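PDB 6DXU: glycosyl hydrolase family 2, TIM barrel domain protein from Parabacteroides merdae ATCC 43184, which probably hydrolyses beta-glucuronides, as a glycoside hydrolase family 2 beta-glucuronidase of a human gut bacterium. Local coordinates for residues E345-K356 / I373-I383. Numbering follows the deposited sequence.
Sequences EDMMRREMRMMK and IILDLCDELGI
Met352 pushes its side chain between Ile374, Leu377, Cys378 and Leu381, a knob-into-hole fit joining two neighbouring outer helices of the TIM barrel, whose axes cross at -36°. Its CG lies 3.7 Å from Leu377 CD1; two successive bends, at chi2 and chi3, then turn CE inward to Cys378 SG and Ile383 CD1, where Ile363 of barrel strand 362-364 lines the same core. One turn earlier, extended Met348 crosses Ile373 and Ile374 at about a right angle, its SD 3.8 Å from Ile373 CG2. Alongside, Leu377 CD2 sits over the centre of one face of the Arg349 guanidinium. That group makes a salt bridge to Glu345 within its own helix (NH1 to OE2, 3.0 Å) and a long one across to Glu380 (NH2 to OE1, 3.5 Å), the guanidinium and the Glu380 carboxylate planes 48° apart; Glu345 OE1 and Glu380 OE2 form salt bridges with Arg32 and Arg304, respectively. Gly382, the first residue past helix 373-381, takes a positive phi and leads toward strand 384-388. Just before it, Lys356 NZ meets Leu381 O at 2.8 Å; an alanine in place of Lys356 would probably leave this carbonyl without its ammonium partner at the helix end. NZ approaches nearly in line with the Leu381 C=O bond (163°).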
ATOM      1  N   GLU D 345      35.047  17.587 -14.958  1.00 19.54           N
ATOM      2  CA  GLU D 345      36.305  16.875 -14.737  1.00 19.71           C
ATOM      3  C   GLU D 345      37.497  17.835 -14.735  1.00 22.25           C
ATOM      4  O   GLU D 345      38.401  17.710 -13.904  1.00 21.74           O
ATOM      5  CB  GLU D 345      36.507  15.791 -15.795  1.00 20.76           C
ATOM      6  CG  GLU D 345      37.876  15.126 -15.644  1.00 23.64           C
ATOM      7  CD  GLU D 345      38.084  13.918 -16.529  1.00 31.36           C
ATOM      8  OE1 GLU D 345      37.219  13.637 -17.372  1.00 30.22           O
ATOM      9  OE2 GLU D 345      39.118  13.234 -16.361  1.00 41.13           O
ATOM     10  N   ASP D 346      37.509  18.803 -15.649  1.00 21.20           N
ATOM     11  CA  ASP D 346      38.628  19.744 -15.698  1.00 23.79           C
ATOM     12  C   ASP D 346      38.721  20.563 -14.416  1.00 24.12           C
ATOM     13  O   ASP D 346      39.822  20.830 -13.921  1.00 22.18           O
ATOM     14  CB  ASP D 346      38.495  20.665 -16.907  1.00 23.96           C
ATOM     15  CG  ASP D 346      38.855  19.970 -18.202  1.00 34.34           C
ATOM     16  OD1 ASP D 346      39.509  18.909 -18.150  1.00 34.71           O
ATOM     17  OD2 ASP D 346      38.484  20.489 -19.273  1.00 37.21           O
ATOM     18  N   MET D 347      37.578  20.975 -13.862  1.00 18.95           N
ATOM     19  CA  MET D 347      37.614  21.709 -12.601  1.00 22.81           C
ATOM     20  C   MET D 347      38.166  20.839 -11.472  1.00 21.48           C
ATOM     21  O   MET D 347      38.949  21.308 -10.640  1.00 21.70           O
ATOM     22  CB  MET D 347      36.218  22.197 -12.235  1.00 23.32           C
ATOM     23  CG  MET D 347      35.627  23.214 -13.182  1.00 19.83           C
ATOM     24  SD  MET D 347      33.931  23.505 -12.644  1.00 22.61           S
ATOM     25  CE  MET D 347      33.362  24.596 -13.935  1.00 24.09           C
ATOM     26  N   MET D 348      37.741  19.576 -11.412  1.00 18.98           N
ATOM     27  CA  MET D 348      38.253  18.676 -10.379  1.00 17.34           C
ATOM     28  C   MET D 348      39.760  18.455 -10.512  1.00 19.16           C
ATOM     29  O   MET D 348      40.481  18.446  -9.505  1.00 22.90           O
ATOM     30  CB  MET D 348      37.518  17.337 -10.445  1.00 17.25           C
ATOM     31  CG  MET D 348      36.009  17.445 -10.179  1.00 18.82           C
ATOM     32  SD  MET D 348      35.302  15.785 -10.264  1.00 24.10           S
ATOM     33  CE  MET D 348      33.618  16.105 -10.797  1.00 23.86           C
ATOM     34  N   ARG D 349      40.253  18.240 -11.734  1.00 19.28           N
ATOM     35  CA  ARG D 349      41.699  18.048 -11.912  1.00 20.66           C
ATOM     36  C   ARG D 349      42.475  19.274 -11.433  1.00 23.60           C
ATOM     37  O   ARG D 349      43.507  19.148 -10.756  1.00 25.15           O
ATOM     38  CB  ARG D 349      42.033  17.771 -13.382  1.00 27.60           C
ATOM     39  CG  ARG D 349      41.403  16.523 -13.956  1.00 30.77           C
ATOM     40  CD  ARG D 349      41.947  16.155 -15.342  1.00 38.32           C
ATOM     41  NE  ARG D 349      43.073  15.232 -15.195  1.00 54.50           N
ATOM     42  CZ  ARG D 349      42.921  13.938 -14.909  1.00 54.36           C
ATOM     43  NH1 ARG D 349      41.695  13.422 -14.760  1.00 52.61           N
ATOM     44  NH2 ARG D 349      43.984  13.155 -14.772  1.00 51.17           N
ATOM     45  N   ARG D 350      41.997  20.470 -11.778  1.00 23.86           N
ATOM     46  CA  ARG D 350      42.692  21.683 -11.350  1.00 26.04           C
ATOM     47  C   ARG D 350      42.718  21.791  -9.833  1.00 22.87           C
ATOM     48  O   ARG D 350      43.761  22.108  -9.243  1.00 21.48           O
ATOM     49  CB  ARG D 350      42.030  22.918 -11.967  1.00 26.86           C
ATOM     50  CG  ARG D 350      42.600  24.245 -11.468  1.00 28.55           C
ATOM     51  CD  ARG D 350      42.069  25.408 -12.276  1.00 32.25           C
ATOM     52  NE  ARG D 350      42.606  26.690 -11.820  1.00 35.85           N
ATOM     53  CZ  ARG D 350      42.140  27.875 -12.212  1.00 41.12           C
ATOM     54  NH1 ARG D 350      41.121  27.938 -13.062  1.00 37.50           N
ATOM     55  NH2 ARG D 350      42.685  28.995 -11.745  1.00 42.71           N
ATOM     56  N   GLU D 351      41.581  21.508  -9.181  1.00 18.66           N
ATOM     57  CA  GLU D 351      41.510  21.605  -7.725  1.00 20.81           C
ATOM     58  C   GLU D 351      42.453  20.614  -7.056  1.00 23.57           C
ATOM     59  O   GLU D 351      43.153  20.952  -6.091  1.00 19.58           O
ATOM     60  CB  GLU D 351      40.074  21.370  -7.228  1.00 18.65           C
ATOM     61  CG  GLU D 351      39.954  21.675  -5.742  1.00 19.92           C
ATOM     62  CD  GLU D 351      38.543  21.555  -5.210  1.00 23.39           C
ATOM     63  OE1 GLU D 351      37.591  21.887  -5.951  1.00 23.63           O
ATOM     64  OE2 GLU D 351      38.393  21.132  -4.048  1.00 23.70           O
ATOM     65  N   MET D 352      42.438  19.363  -7.513  1.00 19.99           N
ATOM     66  CA  MET D 352      43.275  18.358  -6.865  1.00 20.51           C
ATOM     67  C   MET D 352      44.751  18.617  -7.143  1.00 22.75           C
ATOM     68  O   MET D 352      45.594  18.373  -6.279  1.00 20.75           O
ATOM     69  CB  MET D 352      42.871  16.953  -7.314  1.00 22.44           C
ATOM     70  CG  MET D 352      41.406  16.566  -6.949  1.00 18.40           C
ATOM     71  SD  MET D 352      41.023  16.794  -5.197  1.00 22.55           S
ATOM     72  CE  MET D 352      42.180  15.619  -4.479  1.00 21.74           C
ATOM     73  N   ARG D 353      45.075  19.116  -8.335  1.00 19.38           N
ATOM     74  CA  ARG D 353      46.450  19.523  -8.612  1.00 24.77           C
ATOM     75  C   ARG D 353      46.890  20.664  -7.692  1.00 23.89           C
ATOM     76  O   ARG D 353      48.029  20.670  -7.205  1.00 24.48           O
ATOM     77  CB  ARG D 353      46.577  19.917 -10.084  1.00 21.23           C
ATOM     78  CG  ARG D 353      47.916  20.580 -10.443  1.00 31.72           C
ATOM     79  CD  ARG D 353      48.914  19.509 -10.838  1.00 36.49           C
ATOM     80  NE  ARG D 353      49.820  19.206  -9.739  1.00 40.69           N
ATOM     81  CZ  ARG D 353      50.498  18.071  -9.617  1.00 45.31           C
ATOM     82  NH1 ARG D 353      51.310  17.896  -8.583  1.00 46.01           N
ATOM     83  NH2 ARG D 353      50.349  17.106 -10.515  1.00 48.29           N
ATOM     84  N   MET D 354      46.005  21.646  -7.452  1.00 23.87           N
ATOM     85  CA  MET D 354      46.308  22.725  -6.512  1.00 21.97           C
ATOM     86  C   MET D 354      46.591  22.193  -5.111  1.00 24.04           C
ATOM     87  O   MET D 354      47.484  22.697  -4.416  1.00 22.85           O
ATOM     88  CB  MET D 354      45.147  23.722  -6.438  1.00 21.98           C
ATOM     89  CG  MET D 354      45.066  24.768  -7.527  1.00 26.58           C
ATOM     90  SD  MET D 354      43.737  25.937  -7.105  1.00 29.52           S
ATOM     91  CE  MET D 354      44.478  26.843  -5.764  1.00 27.27           C
ATOM     92  N   MET D 355      45.805  21.213  -4.659  1.00 20.16           N
ATOM     93  CA  MET D 355      46.054  20.603  -3.354  1.00 20.42           C
ATOM     94  C   MET D 355      47.420  19.948  -3.300  1.00 18.91           C
ATOM     95  O   MET D 355      48.178  20.145  -2.345  1.00 21.98           O
ATOM     96  CB  MET D 355      44.997  19.536  -3.038  1.00 21.68           C
ATOM     97  CG  MET D 355      43.665  20.051  -2.703  1.00 28.97           C
ATOM     98  SD  MET D 355      42.697  18.628  -2.161  1.00 27.22           S
ATOM     99  CE  MET D 355      41.092  19.427  -2.189  1.00 23.43           C
ATOM    100  N   LYS D 356      47.723  19.102  -4.289  1.00 20.64           N
ATOM    101  CA  LYS D 356      49.009  18.407  -4.307  1.00 22.27           C
ATOM    102  C   LYS D 356      50.173  19.400  -4.315  1.00 24.20           C
ATOM    103  O   LYS D 356      51.137  19.251  -3.552  1.00 23.05           O
ATOM    104  CB  LYS D 356      49.066  17.480  -5.523  1.00 24.24           C
ATOM    105  CG  LYS D 356      50.354  16.699  -5.659  1.00 24.02           C
ATOM    106  CD  LYS D 356      50.497  15.685  -4.553  1.00 25.89           C
ATOM    107  CE  LYS D 356      51.882  15.046  -4.644  1.00 33.46           C
ATOM    108  NZ  LYS D 356      51.986  13.847  -3.803  1.00 36.84           N
ATOM    109  N   ILE D 373      36.026  10.472 -10.098  1.00 21.50           N
ATOM    110  CA  ILE D 373      37.123  11.258 -10.668  1.00 20.86           C
ATOM    111  C   ILE D 373      38.058  11.740  -9.562  1.00 17.22           C
ATOM    112  O   ILE D 373      39.290  11.711  -9.709  1.00 20.66           O
ATOM    113  CB  ILE D 373      36.561  12.434 -11.491  1.00 21.47           C
ATOM    114  CG1 ILE D 373      35.804  11.911 -12.717  1.00 21.06           C
ATOM    115  CG2 ILE D 373      37.684  13.403 -11.913  1.00 22.59           C
ATOM    116  CD1 ILE D 373      34.918  12.974 -13.370  1.00 22.45           C
ATOM    117  N   ILE D 374      37.487  12.178  -8.438  1.00 20.52           N
ATOM    118  CA  ILE D 374      38.290  12.620  -7.302  1.00 17.41           C
ATOM    119  C   ILE D 374      39.123  11.463  -6.759  1.00 19.37           C
ATOM    120  O   ILE D 374      40.323  11.606  -6.498  1.00 22.09           O
ATOM    121  CB  ILE D 374      37.393  13.215  -6.204  1.00 20.34           C
ATOM    122  CG1 ILE D 374      36.638  14.451  -6.711  1.00 18.32           C
ATOM    123  CG2 ILE D 374      38.230  13.559  -4.954  1.00 19.65           C
ATOM    124  CD1 ILE D 374      37.562  15.623  -7.120  1.00 18.24           C
ATOM    125  N   LEU D 375      38.503  10.293  -6.588  1.00 20.33           N
ATOM    126  CA  LEU D 375      39.256   9.161  -6.050  1.00 19.21           C
ATOM    127  C   LEU D 375      40.381   8.754  -6.985  1.00 19.27           C
ATOM    128  O   LEU D 375      41.485   8.431  -6.532  1.00 17.86           O
ATOM    129  CB  LEU D 375      38.326   7.975  -5.783  1.00 18.98           C
ATOM    130  CG  LEU D 375      37.718   8.502  -4.493  1.00 28.71           C
ATOM    131  CD1 LEU D 375      36.299   8.984  -4.677  1.00 27.75           C
ATOM    132  CD2 LEU D 375      37.938   7.581  -3.309  1.00 23.99           C
ATOM    133  N   ASP D 376      40.110   8.726  -8.291  1.00 20.82           N
ATOM    134  CA  ASP D 376      41.167   8.421  -9.244  1.00 22.29           C
ATOM    135  C   ASP D 376      42.302   9.433  -9.138  1.00 22.29           C
ATOM    136  O   ASP D 376      43.481   9.076  -9.269  1.00 20.47           O
ATOM    137  CB  ASP D 376      40.616   8.391 -10.671  1.00 20.53           C
ATOM    138  CG  ASP D 376      39.860   7.113 -11.009  1.00 26.79           C
ATOM    139  OD1 ASP D 376      40.018   6.072 -10.332  1.00 26.54           O
ATOM    140  OD2 ASP D 376      39.123   7.148 -12.015  1.00 27.56           O
ATOM    141  N   LEU D 377      41.968  10.709  -8.927  1.00 19.71           N
ATOM    142  CA  LEU D 377      43.006  11.724  -8.801  1.00 19.99           C
ATOM    143  C   LEU D 377      43.820  11.525  -7.529  1.00 22.83           C
ATOM    144  O   LEU D 377      45.033  11.756  -7.527  1.00 21.41           O
ATOM    145  CB  LEU D 377      42.392  13.126  -8.842  1.00 21.19           C
ATOM    146  CG  LEU D 377      42.006  13.583 -10.246  1.00 21.43           C
ATOM    147  CD1 LEU D 377      41.031  14.756 -10.197  1.00 20.64           C
ATOM    148  CD2 LEU D 377      43.283  13.963 -11.002  1.00 23.64           C
ATOM    149  N   CYS D 378      43.179  11.089  -6.440  1.00 19.04           N
ATOM    150  CA  CYS D 378      43.935  10.801  -5.221  1.00 19.65           C
ATOM    151  C   CYS D 378      44.898   9.637  -5.425  1.00 21.42           C
ATOM    152  O   CYS D 378      46.032   9.662  -4.920  1.00 23.64           O
ATOM    153  CB  CYS D 378      42.990  10.520  -4.053  1.00 20.04           C
ATOM    154  SG  CYS D 378      42.047  11.993  -3.499  1.00 22.34           S
ATOM    155  N   ASP D 379      44.459   8.593  -6.137  1.00 21.76           N
ATOM    156  CA  ASP D 379      45.372   7.499  -6.471  1.00 21.31           C
ATOM    157  C   ASP D 379      46.559   8.005  -7.281  1.00 21.66           C
ATOM    158  O   ASP D 379      47.700   7.577  -7.067  1.00 24.33           O
ATOM    159  CB  ASP D 379      44.656   6.428  -7.286  1.00 21.13           C
ATOM    160  CG  ASP D 379      43.655   5.617  -6.480  1.00 25.35           C
ATOM    161  OD1 ASP D 379      43.684   5.615  -5.228  1.00 21.15           O
ATOM    162  OD2 ASP D 379      42.826   4.953  -7.141  1.00 27.07           O
ATOM    163  N   GLU D 380      46.294   8.869  -8.267  1.00 20.93           N
ATOM    164  CA  GLU D 380      47.326   9.286  -9.209  1.00 25.85           C
ATOM    165  C   GLU D 380      48.246  10.331  -8.621  1.00 22.66           C
ATOM    166  O   GLU D 380      49.422  10.395  -8.997  1.00 23.39           O
ATOM    167  CB  GLU D 380      46.699   9.861 -10.474  1.00 27.89           C
ATOM    168  CG  GLU D 380      46.006   8.829 -11.323  1.00 36.52           C
ATOM    169  CD  GLU D 380      45.226   9.458 -12.456  1.00 50.07           C
ATOM    170  OE1 GLU D 380      45.442  10.668 -12.730  1.00 47.34           O
ATOM    171  OE2 GLU D 380      44.397   8.741 -13.065  1.00 48.83           O
ATOM    172  N   LEU D 381      47.739  11.163  -7.725  1.00 20.62           N
ATOM    173  CA  LEU D 381      48.545  12.246  -7.179  1.00 22.73           C
ATOM    174  C   LEU D 381      49.222  11.893  -5.865  1.00 24.46           C
ATOM    175  O   LEU D 381      50.121  12.622  -5.443  1.00 25.69           O
ATOM    176  CB  LEU D 381      47.683  13.495  -6.973  1.00 22.41           C
ATOM    177  CG  LEU D 381      47.168  14.175  -8.246  1.00 22.78           C
ATOM    178  CD1 LEU D 381      46.108  15.192  -7.873  1.00 26.26           C
ATOM    179  CD2 LEU D 381      48.316  14.856  -8.995  1.00 24.89           C
ATOM    180  N   GLY D 382      48.786  10.834  -5.190  1.00 20.77           N
ATOM    181  CA  GLY D 382      49.369  10.431  -3.922  1.00 21.23           C
ATOM    182  C   GLY D 382      48.751  11.116  -2.717  1.00 25.06           C
ATOM    183  O   GLY D 382      49.458  11.733  -1.915  1.00 25.76           O
ATOM    184  N   ILE D 383      47.431  11.008  -2.569  1.00 18.40           N
ATOM    185  CA  ILE D 383      46.704  11.635  -1.468  1.00 22.23           C
ATOM    186  C   ILE D 383      45.880  10.547  -0.792  1.00 23.03           C
ATOM    187  O   ILE D 383      44.973   9.985  -1.415  1.00 20.60           O
ATOM    188  CB  ILE D 383      45.796  12.778  -1.948  1.00 22.65           C
ATOM    189  CG1 ILE D 383      46.624  13.849  -2.662  1.00 26.33           C
ATOM    190  CG2 ILE D 383      44.993  13.365  -0.767  1.00 18.41           C
ATOM    191  CD1 ILE D 383      45.758  14.955  -3.302  1.00 27.23           C
TER
HETATM  192  O   HOH W   1      40.331  11.212 -12.574  1.00 30.26           O